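Local structure of cellulase IBT99 (Metagenomes, 6WBT) at residues 217-222 against 260-265; 140-145 against 164-169; 50-55 against 303-308; 349-354 against 375-380. The protein probably hydrolyses 6-phospho-alpha-glucosides, as a family 4 glycoside hydrolase that binds NAD and a manganese ion. All coordinates share one frame; numbering follows the deposited sequence.

Contact 1: 217-222 against 260-265; sequences DKLKEH and DYLPNT
L262 pushes its forked end against L219 and K220, where helix 216-226 packs over the short strand 262-263. That strand pairs antiparallel with strand 202-210, so the contact is helix-on-sheet packing at one side of a small antiparallel sheet. The two methyls of L262 divide the work. CD1 lies 3.8 Å from CB of L219. CD2 meets the root of the neighbouring residue, 3.7 Å from CB of K220. L262 therefore fits against two consecutive residues of the helix, with one methyl on each. L219 carries the apolar layer further, onto M181 of helix 173-184 and V208 of strand 202-210. L262 also touches Y228.

K220 reaches past this apolar pair. Its CG stands between the backbone N and the carbonyl carbon (chi1 62°). The chain then bends at chi3 and carries the amine toward the loop before the strand. There the ammonium group is shared between two backbone carbonyls, those of D260 and T259. The nearby D260 carboxylate is not its partner: OD2 of D260 is bonded to the hydroxyl of Y382. D260 also packs on M410 of a second subunit. The bond from K220 NZ to D260 O is 3.0 Å long, and NZ sits well above the carbonyl plane, 61° out of it.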
# COMPACT_ATOMS: atom_id res chain seq x y z
N ASP A 217 -19.28 14.95 -22.23
CA ASP A 217 -20.33 14.20 -22.89
C ASP A 217 -20.57 14.70 -24.31
O ASP A 217 -20.87 13.91 -25.21
CB ASP A 217 -21.63 14.27 -22.08
CG ASP A 217 -21.64 13.30 -20.91
OD1 ASP A 217 -20.68 12.51 -20.79
OD2 ASP A 217 -22.61 13.33 -20.12
N LYS A 218 -20.42 16.01 -24.53
CA LYS A 218 -20.61 16.55 -25.88
C LYS A 218 -19.45 16.16 -26.79
O LYS A 218 -19.64 15.91 -27.98
CB LYS A 218 -20.76 18.07 -25.82
CG LYS A 218 -21.25 18.69 -27.11
CD LYS A 218 -21.10 20.20 -27.09
CE LYS A 218 -21.69 20.81 -25.82
NZ LYS A 218 -23.14 20.51 -25.68
N LEU A 219 -18.23 16.12 -26.24
CA LEU A 219 -17.06 15.77 -27.05
C LEU A 219 -17.10 14.30 -27.46
O LEU A 219 -16.89 13.97 -28.63
CB LEU A 219 -15.78 16.09 -26.29
CG LEU A 219 -15.32 17.54 -26.38
CD1 LEU A 219 -14.21 17.82 -25.39
CD2 LEU A 219 -14.85 17.84 -27.80
N LYS A 220 -17.36 13.40 -26.50
CA LYS A 220 -17.41 11.98 -26.83
C LYS A 220 -18.56 11.64 -27.76
O LYS A 220 -18.54 10.58 -28.39
CB LYS A 220 -17.48 11.15 -25.54
CG LYS A 220 -18.72 11.40 -24.69
CD LYS A 220 -18.41 11.18 -23.21
CE LYS A 220 -17.75 9.83 -22.96
NZ LYS A 220 -17.45 9.63 -21.52
N GLU A 221 -19.57 12.52 -27.87
CA GLU A 221 -20.60 12.33 -28.88
C GLU A 221 -20.04 12.53 -30.28
O GLU A 221 -20.41 11.81 -31.21
CB GLU A 221 -21.76 13.29 -28.62
CG GLU A 221 -22.90 13.15 -29.61
CD GLU A 221 -23.60 14.46 -29.91
OE1 GLU A 221 -22.99 15.52 -29.67
OE2 GLU A 221 -24.75 14.43 -30.39
N HIS A 222 -19.15 13.51 -30.44
CA HIS A 222 -18.55 13.78 -31.74
C HIS A 222 -17.41 12.81 -32.05
O HIS A 222 -17.25 12.39 -33.20
CB HIS A 222 -18.04 15.22 -31.79
CG HIS A 222 -17.30 15.56 -33.05
ND1 HIS A 222 -17.90 16.23 -34.10
CD2 HIS A 222 -16.02 15.34 -33.43
CE1 HIS A 222 -17.02 16.40 -35.07
NE2 HIS A 222 -15.87 15.87 -34.69
N ASP A 260 -15.85 5.08 -20.99
CA ASP A 260 -15.58 5.82 -19.77
C ASP A 260 -14.94 7.17 -20.07
O ASP A 260 -15.46 8.22 -19.69
CB ASP A 260 -14.68 5.00 -18.84
CG ASP A 260 -15.40 3.79 -18.25
OD1 ASP A 260 -16.56 3.94 -17.82
OD2 ASP A 260 -14.79 2.70 -18.22
N TYR A 261 -13.80 7.16 -20.75
CA TYR A 261 -13.01 8.36 -20.98
C TYR A 261 -12.75 8.54 -22.47
O TYR A 261 -12.96 7.64 -23.28
CB TYR A 261 -11.67 8.29 -20.22
CG TYR A 261 -11.79 7.78 -18.80
CD1 TYR A 261 -12.73 8.31 -17.93
CD2 TYR A 261 -10.96 6.77 -18.34
CE1 TYR A 261 -12.84 7.84 -16.63
CE2 TYR A 261 -11.06 6.29 -17.05
CZ TYR A 261 -12.00 6.84 -16.20
OH TYR A 261 -12.11 6.37 -14.91
N LEU A 262 -12.29 9.74 -22.82
CA LEU A 262 -11.82 10.00 -24.17
C LEU A 262 -10.37 9.55 -24.29
O LEU A 262 -9.52 10.03 -23.53
CB LEU A 262 -11.94 11.48 -24.51
CG LEU A 262 -13.36 11.96 -24.82
CD1 LEU A 262 -13.42 13.47 -24.89
CD2 LEU A 262 -13.84 11.34 -26.12
N PRO A 263 -10.04 8.65 -25.20
CA PRO A 263 -8.71 8.03 -25.19
C PRO A 263 -7.63 8.93 -25.74
O PRO A 263 -7.87 9.84 -26.55
CB PRO A 263 -8.90 6.80 -26.09
CG PRO A 263 -9.95 7.23 -27.07
CD PRO A 263 -10.88 8.13 -26.30
N ASN A 264 -6.40 8.68 -25.29
CA ASN A 264 -5.24 9.28 -25.92
C ASN A 264 -5.09 8.72 -27.33
O ASN A 264 -5.47 7.59 -27.62
CB ASN A 264 -3.98 9.01 -25.09
CG ASN A 264 -2.78 9.81 -25.57
OD1 ASN A 264 -2.42 9.78 -26.75
ND2 ASN A 264 -2.15 10.53 -24.65
N THR A 265 -4.52 9.55 -28.21
CA THR A 265 -4.42 9.18 -29.62
C THR A 265 -3.57 7.92 -29.81
O THR A 265 -3.88 7.07 -30.64
CB THR A 265 -3.85 10.35 -30.42
OG1 THR A 265 -4.89 11.30 -30.68
CG2 THR A 265 -3.25 9.89 -31.73

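Contact 2: 140-145 against 164-169; sequences KKYWIV and KARIIN
R166 lies against W143 and Y142 at the start of two parallel strands, 143-146 and 167-170. With helix 151-161 they form a beta-alpha-beta unit of the Rossmann-type domain. The tight part is this cluster together with the strand pair that follows it. R166 does most of the covering, and both rings are buried. Its CB lies over the Y142 ring face, a CH-pi contact. The chain bends at chi3 (86°) and brings the guanidinium over the six-membered ring of W143, with CZ 4.0 Å from the centroid. The planes are 52° apart, so this is a cation-pi contact and not a flat stack. CA of K141 covers the opposite guanidinium face. NH2 also points at Y142 O, but that distance is too short to be trusted. With alanine at W143, the R166 guanidinium would probably lose its aromatic face, and a gap is likely to open beside L332.

Along the strands, I144 N bonds to R166 O (3.0 Å) in the carbonyl plane, and I168 N bonds to I144 O (2.9 Å). Side chains pair on each face. CG2 of V145 and CG2 of I168 lie side by side at 3.7 Å, and CB of I144 meets CG1 of I167.

The loose side is the solvent end, where the exposed K140 and K141 cover little of the other segment.

V145 and I168 face helix 321-334. I144 packs on helix 114-136. Strand 81-84 flanks one side of the pair and strand 338-345 the other.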
# COMPACT_ATOMS: atom_id res chain seq x y z
N LYS A 140 22.92 26.73 -10.49
CA LYS A 140 22.40 25.86 -9.44
C LYS A 140 20.88 25.85 -9.39
O LYS A 140 20.31 24.96 -8.74
CB LYS A 140 22.98 26.27 -8.09
CG LYS A 140 24.29 25.58 -7.73
CD LYS A 140 25.40 25.90 -8.73
CE LYS A 140 26.65 25.09 -8.44
NZ LYS A 140 27.70 25.32 -9.47
N LYS A 141 20.22 26.79 -10.05
CA LYS A 141 18.77 26.80 -10.18
C LYS A 141 18.33 26.54 -11.62
O LYS A 141 17.32 27.08 -12.07
CB LYS A 141 18.18 28.12 -9.68
CG LYS A 141 18.12 28.25 -8.17
CD LYS A 141 17.25 29.43 -7.76
CE LYS A 141 17.07 29.50 -6.26
NZ LYS A 141 16.12 30.59 -5.87
N TYR A 142 19.09 25.73 -12.35
CA TYR A 142 18.77 25.45 -13.74
C TYR A 142 17.48 24.65 -13.84
O TYR A 142 16.99 24.06 -12.87
CB TYR A 142 19.91 24.69 -14.42
CG TYR A 142 19.98 23.22 -14.05
CD1 TYR A 142 20.66 22.80 -12.92
CD2 TYR A 142 19.36 22.26 -14.84
CE1 TYR A 142 20.73 21.46 -12.58
CE2 TYR A 142 19.42 20.92 -14.51
CZ TYR A 142 20.10 20.53 -13.38
OH TYR A 142 20.16 19.19 -13.06
N TRP A 143 16.91 24.63 -15.04
CA TRP A 143 15.74 23.82 -15.33
C TRP A 143 15.87 23.22 -16.72
O TRP A 143 16.20 23.94 -17.68
CB TRP A 143 14.44 24.64 -15.24
CG TRP A 143 13.97 24.85 -13.84
CD1 TRP A 143 13.92 26.03 -13.16
CD2 TRP A 143 13.50 23.85 -12.93
NE1 TRP A 143 13.43 25.83 -11.89
CE2 TRP A 143 13.17 24.50 -11.72
CE3 TRP A 143 13.32 22.46 -13.02
CZ2 TRP A 143 12.67 23.81 -10.62
CZ3 TRP A 143 12.83 21.79 -11.92
CH2 TRP A 143 12.51 22.46 -10.73
N ILE A 144 15.63 21.93 -16.84
CA ILE A 144 15.65 21.23 -18.12
C ILE A 144 14.21 20.85 -18.45
O ILE A 144 13.68 19.85 -17.95
CB ILE A 144 16.55 19.99 -18.08
CG1 ILE A 144 17.97 20.38 -17.69
CG2 ILE A 144 16.53 19.30 -19.44
CD1 ILE A 144 18.91 19.20 -17.62
N VAL A 145 13.57 21.65 -19.29
CA VAL A 145 12.23 21.32 -19.76
C VAL A 145 12.37 20.33 -20.90
O VAL A 145 12.46 20.71 -22.08
CB VAL A 145 11.46 22.59 -20.17
CG1 VAL A 145 10.09 22.21 -20.70
CG2 VAL A 145 11.33 23.53 -18.97
N LYS A 164 17.61 13.66 -8.26
CA LYS A 164 17.70 15.05 -7.83
C LYS A 164 17.77 16.04 -8.98
O LYS A 164 17.93 17.24 -8.74
CB LYS A 164 18.93 15.24 -6.93
CG LYS A 164 18.94 14.36 -5.68
CD LYS A 164 17.86 14.78 -4.70
CE LYS A 164 18.00 14.02 -3.39
NZ LYS A 164 19.33 14.25 -2.76
N ALA A 165 17.64 15.57 -10.22
CA ALA A 165 17.77 16.45 -11.37
C ALA A 165 16.61 17.44 -11.44
O ALA A 165 15.45 17.08 -11.20
CB ALA A 165 17.83 15.63 -12.66
N ARG A 166 16.93 18.69 -11.76
CA ARG A 166 15.93 19.74 -11.92
C ARG A 166 15.42 19.68 -13.36
O ARG A 166 15.74 20.50 -14.21
CB ARG A 166 16.51 21.10 -11.57
CG ARG A 166 17.39 21.09 -10.33
CD ARG A 166 17.84 22.48 -9.92
NE ARG A 166 16.86 23.16 -9.07
CZ ARG A 166 16.04 24.12 -9.49
NH1 ARG A 166 15.19 24.67 -8.65
NH2 ARG A 166 16.09 24.52 -10.75
N ILE A 167 14.60 18.66 -13.62
CA ILE A 167 14.11 18.36 -14.96
C ILE A 167 12.60 18.17 -14.90
O ILE A 167 12.05 17.69 -13.90
CB ILE A 167 14.80 17.11 -15.55
CG1 ILE A 167 14.37 16.87 -17.00
CG2 ILE A 167 14.53 15.88 -14.69
CD1 ILE A 167 15.00 15.65 -17.63
N ILE A 168 11.92 18.58 -15.97
CA ILE A 168 10.48 18.40 -16.11
C ILE A 168 10.21 17.86 -17.50
O ILE A 168 10.51 18.52 -18.51
CB ILE A 168 9.70 19.71 -15.87
CG1 ILE A 168 8.27 19.58 -16.39
CG2 ILE A 168 10.42 20.90 -16.48
CD1 ILE A 168 7.42 20.81 -16.14
N ASN A 169 9.65 16.65 -17.57
CA ASN A 169 9.36 15.98 -18.83
C ASN A 169 7.90 16.24 -19.21
O ASN A 169 7.00 15.99 -18.41
CB ASN A 169 9.63 14.48 -18.72
CG ASN A 169 11.02 14.18 -18.21
OD1 ASN A 169 11.98 14.10 -18.99
ND2 ASN A 169 11.15 14.00 -16.90

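Contact 3: 50-55 against 303-308; sequences ALIVKE and EDIREG
I305 turns its CG1 away from its own carbonyl carbon (chi1 -75°) and stays extended to CD1 (chi2 179°), which sends that methyl across to helix 43-60. CD1 settles against one stretch of the helix surface. It lies 3.4 Å from L51 O, 3.7 Å from I52 CA and 3.8 Å from E55 CB. L51 O also receives the helical bond from E55 N, so the methyl rests beside an already paired carbonyl. E55 runs past I305 in the opposite direction. Its chain bends at chi2, and OE2 of E55 ends 4.1 Å from CG2 of I305.

A second pair flanks the first. CD1 of L51 touches the aliphatic part of R306, 3.6 Å from its CG. The two side chains cross at about a right angle. Contact between the two segments is made by packing alone.

The site is at the surface. It joins helix 43-60 of the Rossmann-type N-terminal part to the end of helix 296-306. I52 continues the seam inward, onto I298 and A301 of helix 296-306. Behind it, helix 43-60 packs on helix 17-25 and on strand 66-69.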
# COMPACT_ATOMS: atom_id res chain seq x y z
N ALA A 50 20.73 26.85 -37.95
CA ALA A 50 21.05 28.16 -37.38
C ALA A 50 20.84 29.28 -38.39
O ALA A 50 20.55 30.42 -38.00
CB ALA A 50 22.49 28.17 -36.87
N LEU A 51 20.99 28.98 -39.68
CA LEU A 51 20.70 29.98 -40.71
C LEU A 51 19.24 30.41 -40.66
O LEU A 51 18.93 31.59 -40.84
CB LEU A 51 21.05 29.43 -42.09
CG LEU A 51 22.51 29.06 -42.33
CD1 LEU A 51 22.64 28.16 -43.55
CD2 LEU A 51 23.35 30.32 -42.51
N ILE A 52 18.34 29.46 -40.42
CA ILE A 52 16.92 29.80 -40.31
C ILE A 52 16.64 30.51 -39.00
O ILE A 52 15.83 31.44 -38.94
CB ILE A 52 16.06 28.54 -40.47
CG1 ILE A 52 16.55 27.70 -41.65
CG2 ILE A 52 14.60 28.91 -40.67
CD1 ILE A 52 15.82 26.41 -41.82
N VAL A 53 17.29 30.07 -37.92
CA VAL A 53 17.10 30.71 -36.62
C VAL A 53 17.53 32.17 -36.67
O VAL A 53 16.87 33.05 -36.10
CB VAL A 53 17.85 29.93 -35.52
CG1 VAL A 53 17.68 30.60 -34.17
CG2 VAL A 53 17.37 28.49 -35.47
N LYS A 54 18.64 32.45 -37.36
CA LYS A 54 19.05 33.84 -37.55
C LYS A 54 18.02 34.61 -38.37
O LYS A 54 17.76 35.79 -38.10
CB LYS A 54 20.42 33.89 -38.22
CG LYS A 54 21.56 33.36 -37.37
CD LYS A 54 22.83 33.19 -38.17
CE LYS A 54 23.93 32.56 -37.33
NZ LYS A 54 25.16 32.30 -38.13
N GLU A 55 17.42 33.96 -39.37
CA GLU A 55 16.39 34.61 -40.16
C GLU A 55 15.12 34.82 -39.34
O GLU A 55 14.41 35.81 -39.54
CB GLU A 55 16.09 33.78 -41.41
CG GLU A 55 15.58 34.59 -42.59
CD GLU A 55 16.64 35.51 -43.17
OE1 GLU A 55 16.28 36.57 -43.71
OE2 GLU A 55 17.84 35.16 -43.08
N GLU A 303 19.19 26.24 -47.79
CA GLU A 303 19.84 26.54 -49.07
C GLU A 303 19.24 27.78 -49.72
O GLU A 303 19.96 28.54 -50.38
CB GLU A 303 19.73 25.34 -50.00
CG GLU A 303 20.46 25.49 -51.33
CD GLU A 303 21.97 25.65 -51.16
OE1 GLU A 303 22.60 26.30 -52.02
OE2 GLU A 303 22.51 25.12 -50.17
N ASP A 304 17.93 28.00 -49.55
CA ASP A 304 17.32 29.21 -50.09
C ASP A 304 17.86 30.46 -49.40
O ASP A 304 18.01 31.51 -50.04
CB ASP A 304 15.80 29.14 -49.95
CG ASP A 304 15.16 28.20 -50.95
OD1 ASP A 304 15.80 27.91 -51.98
OD2 ASP A 304 14.01 27.77 -50.72
N ILE A 305 18.14 30.37 -48.10
CA ILE A 305 18.74 31.50 -47.39
C ILE A 305 20.13 31.79 -47.94
O ILE A 305 20.50 32.94 -48.19
CB ILE A 305 18.78 31.23 -45.88
CG1 ILE A 305 17.38 31.38 -45.27
CG2 ILE A 305 19.77 32.16 -45.19
CD1 ILE A 305 17.33 31.09 -43.79
N ARG A 306 20.93 30.73 -48.14
CA ARG A 306 22.28 30.90 -48.66
C ARG A 306 22.29 31.30 -50.14
O ARG A 306 23.34 31.70 -50.64
CB ARG A 306 23.09 29.62 -48.45
CG ARG A 306 23.19 29.21 -46.99
CD ARG A 306 24.48 28.45 -46.69
NE ARG A 306 24.34 27.01 -46.90
CZ ARG A 306 25.19 26.11 -46.41
NH1 ARG A 306 25.00 24.82 -46.65
NH2 ARG A 306 26.22 26.50 -45.68
N GLU A 307 21.15 31.20 -50.83
CA GLU A 307 21.04 31.63 -52.21
C GLU A 307 20.37 32.99 -52.35
O GLU A 307 20.10 33.42 -53.48
CB GLU A 307 20.29 30.58 -53.03
CG GLU A 307 21.06 29.29 -53.24
CD GLU A 307 20.28 28.26 -54.05
OE1 GLU A 307 19.18 28.59 -54.54
OE2 GLU A 307 20.78 27.13 -54.21
N GLY A 308 20.08 33.67 -51.24
CA GLY A 308 19.43 34.96 -51.29
C GLY A 308 17.95 34.93 -51.59
O GLY A 308 17.30 35.98 -51.55

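Contact 4: 349-354 against 375-380; sequences AIENLS and VGSIPR
N352 reaches from its turn to the backbone of S377 and I378. Its CB points toward that segment. CG comes next, 3.7 Å from CA of S377. The amide then splits. OD1 accepts the I378 backbone N-H at 2.7 Å, a fairly straight bond (162° at the hydrogen) with the donor tilted from the plane of the side-chain carbonyl. ND2 turns to the serine side, 3.1 Å from OG of S377. A leucine in place of N352 would probably leave the I378 N-H without its acceptor and weaken the tie of the turn to S377 and I378.

Backbone bonds hold the other end. G376 N points almost straight at A349 O, 3.1 Å away. E351 N bonds to G376 O from above the carbonyl plane. G376 has a positive phi, and a side chain there would press on the preceding carbonyl. Beside these bonds, I350, V375 and I378 form an apolar patch. CG2 of I350 meets CG2 of I378 at 3.8 Å, and CG1 of I350 lies alongside V375. F197 touches both isoleucines.

Subunit interfaces lie close by. R380 forms salt bridges to E398 and D356 of a second subunit, and A349 packs on R374 of a third. P379 is the N-cap of helix 380-402. The first loop contains a type I beta turn, I350 to L353, whose third residue, N352, ties it to the second loop.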
# COMPACT_ATOMS: atom_id res chain seq x y z
N ALA A 349 0.47 9.40 -6.20
CA ALA A 349 -0.46 10.24 -6.95
C ALA A 349 -1.62 9.41 -7.50
O ALA A 349 -2.79 9.73 -7.28
CB ALA A 349 0.28 10.95 -8.08
N ILE A 350 -1.30 8.34 -8.22
CA ILE A 350 -2.27 7.32 -8.60
C ILE A 350 -2.03 6.14 -7.66
O ILE A 350 -0.99 5.48 -7.74
CB ILE A 350 -2.14 6.92 -10.07
CG1 ILE A 350 -2.28 8.15 -10.97
CG2 ILE A 350 -3.19 5.87 -10.43
CD1 ILE A 350 -2.14 7.84 -12.45
N GLU A 351 -3.00 5.87 -6.78
CA GLU A 351 -2.76 4.97 -5.65
C GLU A 351 -2.53 3.53 -6.10
O GLU A 351 -1.71 2.82 -5.53
CB GLU A 351 -3.92 5.04 -4.66
CG GLU A 351 -3.49 5.32 -3.23
CD GLU A 351 -4.55 4.92 -2.21
OE1 GLU A 351 -4.30 4.00 -1.42
OE2 GLU A 351 -5.64 5.54 -2.22
N ASN A 352 -3.26 3.08 -7.13
CA ASN A 352 -3.16 1.69 -7.55
C ASN A 352 -1.85 1.36 -8.24
O ASN A 352 -1.63 0.19 -8.58
CB ASN A 352 -4.32 1.33 -8.49
CG ASN A 352 -5.48 2.30 -8.37
OD1 ASN A 352 -5.43 3.40 -8.91
ND2 ASN A 352 -6.54 1.88 -7.69
N LEU A 353 -0.97 2.33 -8.46
CA LEU A 353 0.26 2.12 -9.21
C LEU A 353 1.47 2.20 -8.30
O LEU A 353 1.41 2.73 -7.18
CB LEU A 353 0.38 3.14 -10.35
CG LEU A 353 -0.74 3.07 -11.39
CD1 LEU A 353 -0.56 4.16 -12.43
CD2 LEU A 353 -0.77 1.69 -12.04
N SER A 354 2.58 1.67 -8.79
CA SER A 354 3.83 1.66 -8.04
C SER A 354 4.36 3.08 -7.86
O SER A 354 3.94 4.02 -8.54
CB SER A 354 4.86 0.77 -8.73
OG SER A 354 4.41 -0.56 -8.83
N VAL A 375 -4.54 12.29 -7.73
CA VAL A 375 -5.54 11.77 -8.66
C VAL A 375 -6.45 10.77 -7.96
O VAL A 375 -7.67 10.81 -8.10
CB VAL A 375 -4.85 11.16 -9.89
CG1 VAL A 375 -5.89 10.62 -10.86
CG2 VAL A 375 -3.96 12.19 -10.57
N GLY A 376 -5.87 9.85 -7.21
CA GLY A 376 -6.62 8.81 -6.55
C GLY A 376 -6.54 7.48 -7.28
O GLY A 376 -5.63 7.21 -8.07
N SER A 377 -7.54 6.64 -7.02
CA SER A 377 -7.58 5.31 -7.61
C SER A 377 -8.22 5.34 -9.00
O SER A 377 -9.14 6.12 -9.26
CB SER A 377 -8.35 4.35 -6.71
OG SER A 377 -7.57 3.97 -5.59
N ILE A 378 -7.71 4.50 -9.89
CA ILE A 378 -8.25 4.37 -11.24
C ILE A 378 -8.90 2.99 -11.37
O ILE A 378 -8.48 2.05 -10.68
CB ILE A 378 -7.16 4.58 -12.30
CG1 ILE A 378 -6.07 3.51 -12.18
CG2 ILE A 378 -6.55 5.97 -12.17
CD1 ILE A 378 -4.97 3.63 -13.21
N PRO A 379 -9.92 2.83 -12.21
CA PRO A 379 -10.61 1.54 -12.31
C PRO A 379 -9.69 0.45 -12.85
O PRO A 379 -8.57 0.68 -13.29
CB PRO A 379 -11.78 1.82 -13.25
CG PRO A 379 -11.44 3.10 -13.94
CD PRO A 379 -10.60 3.88 -12.98
N ARG A 380 -10.22 -0.78 -12.82
CA ARG A 380 -9.39 -1.96 -13.05
C ARG A 380 -8.87 -2.03 -14.48
O ARG A 380 -7.70 -2.37 -14.71
CB ARG A 380 -10.17 -3.23 -12.70
CG ARG A 380 -9.50 -4.52 -13.17
CD ARG A 380 -10.33 -5.75 -12.80
NE ARG A 380 -10.05 -6.23 -11.46
CZ ARG A 380 -10.79 -5.96 -10.39
NH1 ARG A 380 -11.87 -5.20 -10.50
NH2 ARG A 380 -10.45 -6.45 -9.20

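How the contacts relate
Contacts 1, 2 and 4 are all partly buried; only contact 3 is a surface contact. Contact 2 runs from the interior of the parallel sheet to an exposed lysine end and combines sheet bonds with aromatic and cation-pi packing. Contact 3 is purely a matter of packing; it joins the Rossmann-type N-terminal part to the C-terminal part through helices far apart in sequence. Contacts 1 and 4 both lie in the C-terminal part. They touch where Y261 OH meets P379 CG at 3.5 Å. Both rely on a side chain that reaches a backbone group: a lysine amine in contact 1, an asparagine oxygen in contact 4. Strand 338-345 neighbours contact 2 and leads into the first loop of contact 4.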